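Local coordinates for protein peroxidase (PDB 6QZO) that probably works as a heme-dependent, DyP-type peroxidase that uses peroxide to oxidise its substrates, at residues A[37-49]-A[302-314]. Numbering follows the deposited sequence.
Sequences QAGIVTPPPSFIA and EETFLRRAYNYDE. With HEM (protoporphyrin IX containing Fe), chain I.
Tyr310 OH donates a short hydrogen bond of 2.6 Å to Pro45 O, approaching 25° out of the carbonyl plane. Pro45 CD, in the ring of the same proline, packs against the hydroxyl. Ile48 CG2 sits over one face of the ring, near CG, in a CH-pi contact 3.7 Å from the Tyr310 centroid. The methyl gets there because Ile48 CG1 stands anti to the backbone N (chi1 -169°), leaving CG2 between N and the carbonyl carbon. A phenylalanine at Tyr310 would probably leave the Pro45 carbonyl without this donor and the ring tethered by packing alone.

Arg308 reaches with an extended chain into the bend formed by 39-44. Its NH2 donates to Thr42 O at 3.1 Å, from above the carbonyl plane. Pro44 CA lies over one guanidinium face, 3.7 Å from NH2, while Gly39 O sits over the opposite face, 3.2 Å from CZ. That carbonyl takes its hydrogen bond from Gln146 instead. The bend is itself fastened by Gly39 N donating almost straight to Thr42 OG1. Leu306 CD2 lies against Ile40, 3.3 Å from its O, with Ile40 CG2 and Val41 CG2 farther off.

The contact joins the N-terminal and C-terminal halves of the DyP fold: the loop leading into strand 47-55, and that strand's first residues, pack on strand 306-314, an outer strand within this chain of the C-terminal four-stranded antiparallel sheet. Arg307 points the other way: NH1 and NH2 both bind heme O1A, the former at 2.7 Å, and NH1 also pairs with Glu201. Adjacent arginines thus serve two environments, Arg307 the heme propionate and Arg308 backbone carbonyls of the 39-42 loop, whose partial negative charge is likely to stabilise its cation.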
loop_
_atom_site.group_PDB
_atom_site.type_symbol
_atom_site.label_atom_id
_atom_site.label_comp_id
_atom_site.label_asym_id
_atom_site.label_seq_id
_atom_site.Cartn_x
_atom_site.Cartn_y
_atom_site.Cartn_z
ATOM N N GLN A 37 23.323 11.126 -3.265
ATOM C CA GLN A 37 22.080 10.912 -2.477
ATOM C C GLN A 37 21.854 9.401 -2.358
ATOM O O GLN A 37 22.185 8.679 -3.304
ATOM C CB GLN A 37 20.870 11.572 -3.139
ATOM C CG GLN A 37 20.873 13.096 -3.074
ATOM C CD GLN A 37 19.531 13.696 -3.411
ATOM O OE1 GLN A 37 18.597 13.652 -2.614
ATOM N NE2 GLN A 37 19.430 14.267 -4.601
ATOM N N ALA A 38 21.334 8.934 -1.224
ATOM C CA ALA A 38 20.915 7.527 -1.041
ATOM C C ALA A 38 19.599 7.335 -1.799
ATOM O O ALA A 38 18.997 8.357 -2.195
ATOM C CB ALA A 38 20.771 7.225 0.428
ATOM N N GLY A 39 19.184 6.087 -2.008
ATOM C CA GLY A 39 17.880 5.763 -2.613
ATOM C C GLY A 39 17.978 5.593 -4.109
ATOM O O GLY A 39 16.922 5.521 -4.756
ATOM N N ILE A 40 19.209 5.519 -4.631
ATOM C CA ILE A 40 19.503 5.351 -6.084
ATOM C C ILE A 40 20.240 4.026 -6.280
ATOM O O ILE A 40 19.641 3.125 -6.918
ATOM C CB ILE A 40 20.260 6.569 -6.636
ATOM C CG1 ILE A 40 19.448 7.849 -6.413
ATOM C CG2 ILE A 40 20.589 6.380 -8.100
ATOM C CD1 ILE A 40 20.266 9.125 -6.521
ATOM N N VAL A 41 21.454 3.891 -5.737
ATOM C CA VAL A 41 22.223 2.611 -5.803
ATOM C C VAL A 41 21.958 1.798 -4.536
ATOM O O VAL A 41 22.296 0.603 -4.526
ATOM C CB VAL A 41 23.722 2.859 -6.063
ATOM C CG1 VAL A 41 24.610 1.667 -5.764
ATOM C CG2 VAL A 41 23.889 3.301 -7.511
ATOM N N THR A 42 21.370 2.412 -3.517
ATOM C CA THR A 42 20.875 1.696 -2.311
ATOM C C THR A 42 20.008 0.525 -2.782
ATOM O O THR A 42 19.073 0.745 -3.566
ATOM C CB THR A 42 20.059 2.626 -1.402
ATOM O OG1 THR A 42 20.825 3.828 -1.252
ATOM C CG2 THR A 42 19.739 1.995 -0.058
ATOM N N PRO A 43 20.265 -0.720 -2.315
ATOM C CA PRO A 43 19.432 -1.862 -2.681
ATOM C C PRO A 43 17.970 -1.489 -2.436
ATOM O O PRO A 43 17.637 -0.930 -1.385
ATOM C CB PRO A 43 19.918 -2.997 -1.757
ATOM C CG PRO A 43 21.329 -2.611 -1.355
ATOM C CD PRO A 43 21.348 -1.093 -1.384
ATOM N N PRO A 44 17.063 -1.676 -3.421
ATOM C CA PRO A 44 15.679 -1.233 -3.260
ATOM C C PRO A 44 14.955 -1.956 -2.126
ATOM O O PRO A 44 14.927 -3.178 -2.072
ATOM C CB PRO A 44 15.052 -1.507 -4.638
ATOM C CG PRO A 44 16.229 -1.530 -5.583
ATOM C CD PRO A 44 17.347 -2.147 -4.781
ATOM N N PRO A 45 14.387 -1.214 -1.153
ATOM C CA PRO A 45 13.580 -1.810 -0.093
ATOM C C PRO A 45 12.132 -2.015 -0.567
ATOM O O PRO A 45 11.826 -1.677 -1.691
ATOM C CB PRO A 45 13.679 -0.732 0.992
ATOM C CG PRO A 45 13.640 0.548 0.199
ATOM C CD PRO A 45 14.473 0.258 -1.021
ATOM N N SER A 46 11.269 -2.512 0.316
ATOM C CA SER A 46 9.930 -3.054 -0.030
ATOM C C SER A 46 8.995 -1.973 -0.584
ATOM O O SER A 46 8.196 -2.311 -1.489
ATOM C CB SER A 46 9.332 -3.754 1.151
ATOM O OG SER A 46 10.094 -4.897 1.499
ATOM N N PHE A 47 9.044 -0.735 -0.080
ATOM C CA PHE A 47 7.999 0.277 -0.398
ATOM C C PHE A 47 8.598 1.591 -0.899
ATOM O O PHE A 47 9.753 1.923 -0.541
ATOM C CB PHE A 47 7.096 0.495 0.812
ATOM C CG PHE A 47 6.599 -0.809 1.374
ATOM C CD1 PHE A 47 5.791 -1.635 0.605
ATOM C CD2 PHE A 47 7.012 -1.251 2.615
ATOM C CE1 PHE A 47 5.369 -2.865 1.091
ATOM C CE2 PHE A 47 6.575 -2.476 3.105
ATOM C CZ PHE A 47 5.762 -3.286 2.339
ATOM N N ILE A 48 7.788 2.301 -1.694
ATOM C CA ILE A 48 8.097 3.617 -2.320
ATOM C C ILE A 48 6.849 4.502 -2.325
ATOM O O ILE A 48 5.747 3.999 -2.603
ATOM C CB ILE A 48 8.616 3.456 -3.760
ATOM C CG1 ILE A 48 9.178 4.770 -4.285
ATOM C CG2 ILE A 48 7.545 2.889 -4.690
ATOM C CD1 ILE A 48 10.110 4.585 -5.466
ATOM N N ALA A 49 7.050 5.790 -2.059
ATOM C CA ALA A 49 6.082 6.862 -2.368
ATOM C C ALA A 49 6.870 7.952 -3.081
ATOM O O ALA A 49 7.816 8.456 -2.478
ATOM C CB ALA A 49 5.420 7.368 -1.113
ATOM N N GLU A 302 25.972 3.938 -24.255
ATOM C CA GLU A 302 25.314 4.939 -23.371
ATOM C C GLU A 302 23.795 4.714 -23.303
ATOM O O GLU A 302 23.176 5.296 -22.395
ATOM C CB GLU A 302 25.693 6.371 -23.777
ATOM C CG GLU A 302 25.191 6.816 -25.138
ATOM C CD GLU A 302 26.029 6.502 -26.360
ATOM O OE1 GLU A 302 27.178 6.003 -26.174
ATOM O OE2 GLU A 302 25.517 6.750 -27.485
ATOM N N GLU A 303 23.224 3.873 -24.173
ATOM C CA GLU A 303 21.758 3.621 -24.252
ATOM C C GLU A 303 21.340 2.586 -23.185
ATOM O O GLU A 303 20.736 1.562 -23.536
ATOM C CB GLU A 303 21.375 3.162 -25.661
ATOM C CG GLU A 303 21.520 4.246 -26.701
ATOM C CD GLU A 303 21.031 3.827 -28.077
ATOM O OE1 GLU A 303 20.790 2.614 -28.258
ATOM O OE2 GLU A 303 20.851 4.711 -28.955
ATOM N N THR A 304 21.617 2.896 -21.922
ATOM C CA THR A 304 21.344 2.066 -20.725
ATOM C C THR A 304 21.047 3.013 -19.559
ATOM O O THR A 304 21.353 4.223 -19.679
ATOM C CB THR A 304 22.508 1.103 -20.477
ATOM O OG1 THR A 304 22.151 0.160 -19.462
ATOM C CG2 THR A 304 23.775 1.821 -20.078
ATOM N N PHE A 305 20.447 2.506 -18.487
ATOM C CA PHE A 305 20.049 3.304 -17.305
ATOM C C PHE A 305 19.742 2.342 -16.156
ATOM O O PHE A 305 19.459 1.152 -16.421
ATOM C CB PHE A 305 18.857 4.211 -17.647
ATOM C CG PHE A 305 17.851 3.582 -18.571
ATOM C CD1 PHE A 305 16.878 2.722 -18.085
ATOM C CD2 PHE A 305 17.915 3.810 -19.934
ATOM C CE1 PHE A 305 15.979 2.110 -18.945
ATOM C CE2 PHE A 305 17.018 3.199 -20.792
ATOM C CZ PHE A 305 16.049 2.355 -20.295
ATOM N N LEU A 306 19.845 2.841 -14.924
ATOM C CA LEU A 306 19.495 2.083 -13.698
ATOM C C LEU A 306 17.968 2.091 -13.554
ATOM O O LEU A 306 17.412 3.122 -13.118
ATOM C CB LEU A 306 20.171 2.716 -12.481
ATOM C CG LEU A 306 19.976 1.964 -11.163
ATOM C CD1 LEU A 306 20.473 0.523 -11.266
ATOM C CD2 LEU A 306 20.636 2.704 -10.018
ATOM N N ARG A 307 17.329 0.988 -13.922
ATOM C CA ARG A 307 15.892 0.784 -13.626
ATOM C C ARG A 307 15.792 0.477 -12.133
ATOM O O ARG A 307 16.621 -0.306 -11.633
ATOM C CB ARG A 307 15.307 -0.334 -14.494
ATOM C CG ARG A 307 15.242 0.037 -15.961
ATOM C CD ARG A 307 14.778 -1.133 -16.806
ATOM N NE ARG A 307 15.760 -2.201 -16.818
ATOM C CZ ARG A 307 15.504 -3.503 -16.789
ATOM N NH1 ARG A 307 14.269 -3.961 -16.718
ATOM N NH2 ARG A 307 16.502 -4.371 -16.850
ATOM N N ARG A 308 14.822 1.106 -11.469
ATOM C CA ARG A 308 14.563 0.916 -10.024
ATOM C C ARG A 308 13.048 0.925 -9.834
ATOM O O ARG A 308 12.537 1.811 -9.116
ATOM C CB ARG A 308 15.306 2.003 -9.239
ATOM C CG ARG A 308 15.688 1.565 -7.833
ATOM C CD ARG A 308 16.463 2.644 -7.144
ATOM N NE ARG A 308 16.806 2.361 -5.769
ATOM C CZ ARG A 308 15.997 2.481 -4.740
ATOM N NH1 ARG A 308 14.710 2.704 -4.918
ATOM N NH2 ARG A 308 16.480 2.390 -3.513
ATOM N N ALA A 309 12.371 -0.009 -10.508
ATOM C CA ALA A 309 10.899 -0.029 -10.662
ATOM C C ALA A 309 10.216 -0.699 -9.449
ATOM O O ALA A 309 10.849 -1.506 -8.724
ATOM C CB ALA A 309 10.523 -0.705 -11.957
ATOM N N TYR A 310 8.956 -0.331 -9.251
ATOM C CA TYR A 310 8.066 -0.830 -8.180
ATOM C C TYR A 310 6.718 -1.190 -8.810
ATOM O O TYR A 310 6.368 -0.602 -9.838
ATOM C CB TYR A 310 7.934 0.239 -7.091
ATOM C CG TYR A 310 9.081 0.271 -6.115
ATOM C CD1 TYR A 310 10.280 0.905 -6.414
ATOM C CD2 TYR A 310 8.975 -0.360 -4.896
ATOM C CE1 TYR A 310 11.339 0.901 -5.520
ATOM C CE2 TYR A 310 10.019 -0.364 -3.989
ATOM C CZ TYR A 310 11.197 0.275 -4.294
ATOM O OH TYR A 310 12.199 0.252 -3.375
ATOM N N ASN A 311 5.991 -2.129 -8.219
ATOM C CA ASN A 311 4.600 -2.477 -8.633
ATOM C C ASN A 311 3.651 -1.417 -8.074
ATOM O O ASN A 311 3.858 -0.992 -6.929
ATOM C CB ASN A 311 4.168 -3.857 -8.118
ATOM C CG ASN A 311 5.109 -4.946 -8.562
ATOM O OD1 ASN A 311 5.519 -4.966 -9.726
ATOM N ND2 ASN A 311 5.475 -5.819 -7.636
ATOM N N TYR A 312 2.624 -1.053 -8.831
ATOM C CA TYR A 312 1.477 -0.290 -8.291
ATOM C C TYR A 312 0.207 -1.105 -8.531
ATOM O O TYR A 312 0.092 -1.804 -9.532
ATOM C CB TYR A 312 1.436 1.142 -8.823
ATOM C CG TYR A 312 0.844 1.369 -10.181
ATOM C CD1 TYR A 312 -0.527 1.436 -10.361
ATOM C CD2 TYR A 312 1.653 1.630 -11.278
ATOM C CE1 TYR A 312 -1.082 1.675 -11.610
ATOM C CE2 TYR A 312 1.115 1.898 -12.525
ATOM C CZ TYR A 312 -0.259 1.925 -12.694
ATOM O OH TYR A 312 -0.790 2.187 -13.929
ATOM N N ASP A 313 -0.689 -1.025 -7.561
ATOM C CA ASP A 313 -1.969 -1.761 -7.507
ATOM C C ASP A 313 -2.943 -0.872 -6.751
ATOM O O ASP A 313 -2.793 -0.791 -5.541
ATOM C CB ASP A 313 -1.764 -3.133 -6.866
ATOM C CG ASP A 313 -2.967 -4.044 -7.007
ATOM O OD1 ASP A 313 -3.483 -4.095 -8.118
ATOM O OD2 ASP A 313 -3.386 -4.685 -6.007
ATOM N N GLU A 314 -3.838 -0.187 -7.454
ATOM C CA GLU A 314 -4.763 0.807 -6.843
ATOM C C GLU A 314 -6.148 0.203 -6.692
ATOM O O GLU A 314 -6.450 -0.731 -7.434
ATOM C CB GLU A 314 -4.844 2.082 -7.704
ATOM C CG GLU A 314 -3.531 2.813 -7.824
ATOM C CD GLU A 314 -2.824 3.092 -6.505
ATOM O OE1 GLU A 314 -3.481 3.370 -5.490
ATOM O OE2 GLU A 314 -1.609 3.010 -6.496
HETATM C CHA HEM I . 13.766 -5.530 -19.544
HETATM C CHB HEM I . 9.134 -5.586 -18.240
HETATM C CHC HEM I . 8.688 -0.994 -19.671
HETATM C CHD HEM I . 13.417 -0.810 -20.589
HETATM C C1A HEM I . 12.538 -5.937 -19.099
HETATM C C2A HEM I . 12.216 -7.278 -18.739
HETATM C C3A HEM I . 10.905 -7.289 -18.387
HETATM C C4A HEM I . 10.431 -5.963 -18.497
HETATM C CMA HEM I . 10.082 -8.480 -17.936
HETATM C CAA HEM I . 13.134 -8.487 -18.796
HETATM C CBA HEM I . 13.922 -8.723 -17.508
HETATM C CGA HEM I . 14.981 -7.678 -17.375
HETATM O O1A HEM I . 14.688 -6.642 -16.715
HETATM O O2A HEM I . 16.105 -7.845 -17.925
HETATM C C1B HEM I . 8.632 -4.325 -18.536
HETATM C C2B HEM I . 7.269 -3.990 -18.315
HETATM C C3B HEM I . 7.123 -2.686 -18.723
HETATM C C4B HEM I . 8.451 -2.274 -19.196
HETATM C CMB HEM I . 6.201 -4.907 -17.724
HETATM C CAB HEM I . 5.959 -1.780 -18.663
HETATM C CBB HEM I . 4.855 -2.038 -17.962
HETATM C C1C HEM I . 9.929 -0.526 -20.037
HETATM C C2C HEM I . 10.170 0.770 -20.491
HETATM C C3C HEM I . 11.512 0.868 -20.772
HETATM C C4C HEM I . 12.101 -0.423 -20.467
HETATM C CMC HEM I . 9.195 1.901 -20.678
HETATM C CAC HEM I . 11.985 2.188 -21.266
HETATM C CBC HEM I . 13.214 2.496 -21.579
HETATM C C1D HEM I . 13.884 -2.122 -20.371
HETATM C C2D HEM I . 15.300 -2.493 -20.551
HETATM C C3D HEM I . 15.395 -3.808 -20.281
HETATM C C4D HEM I . 14.029 -4.223 -19.923
HETATM C CMD HEM I . 16.474 -1.637 -20.995
HETATM C CAD HEM I . 16.667 -4.662 -20.336
HETATM C CBD HEM I . 16.859 -5.265 -21.744
HETATM C CGD HEM I . 18.124 -6.095 -21.940
HETATM O O1D HEM I . 19.225 -5.539 -22.137
HETATM O O2D HEM I . 18.088 -7.358 -21.945
HETATM N NA HEM I . 11.437 -5.147 -18.945
HETATM N NB HEM I . 9.289 -3.289 -19.060
HETATM N NC HEM I . 11.086 -1.246 -20.030
HETATM N ND HEM I . 13.176 -3.196 -19.995
HETATM FE FE HEM I . 11.328 -3.279 -19.598
#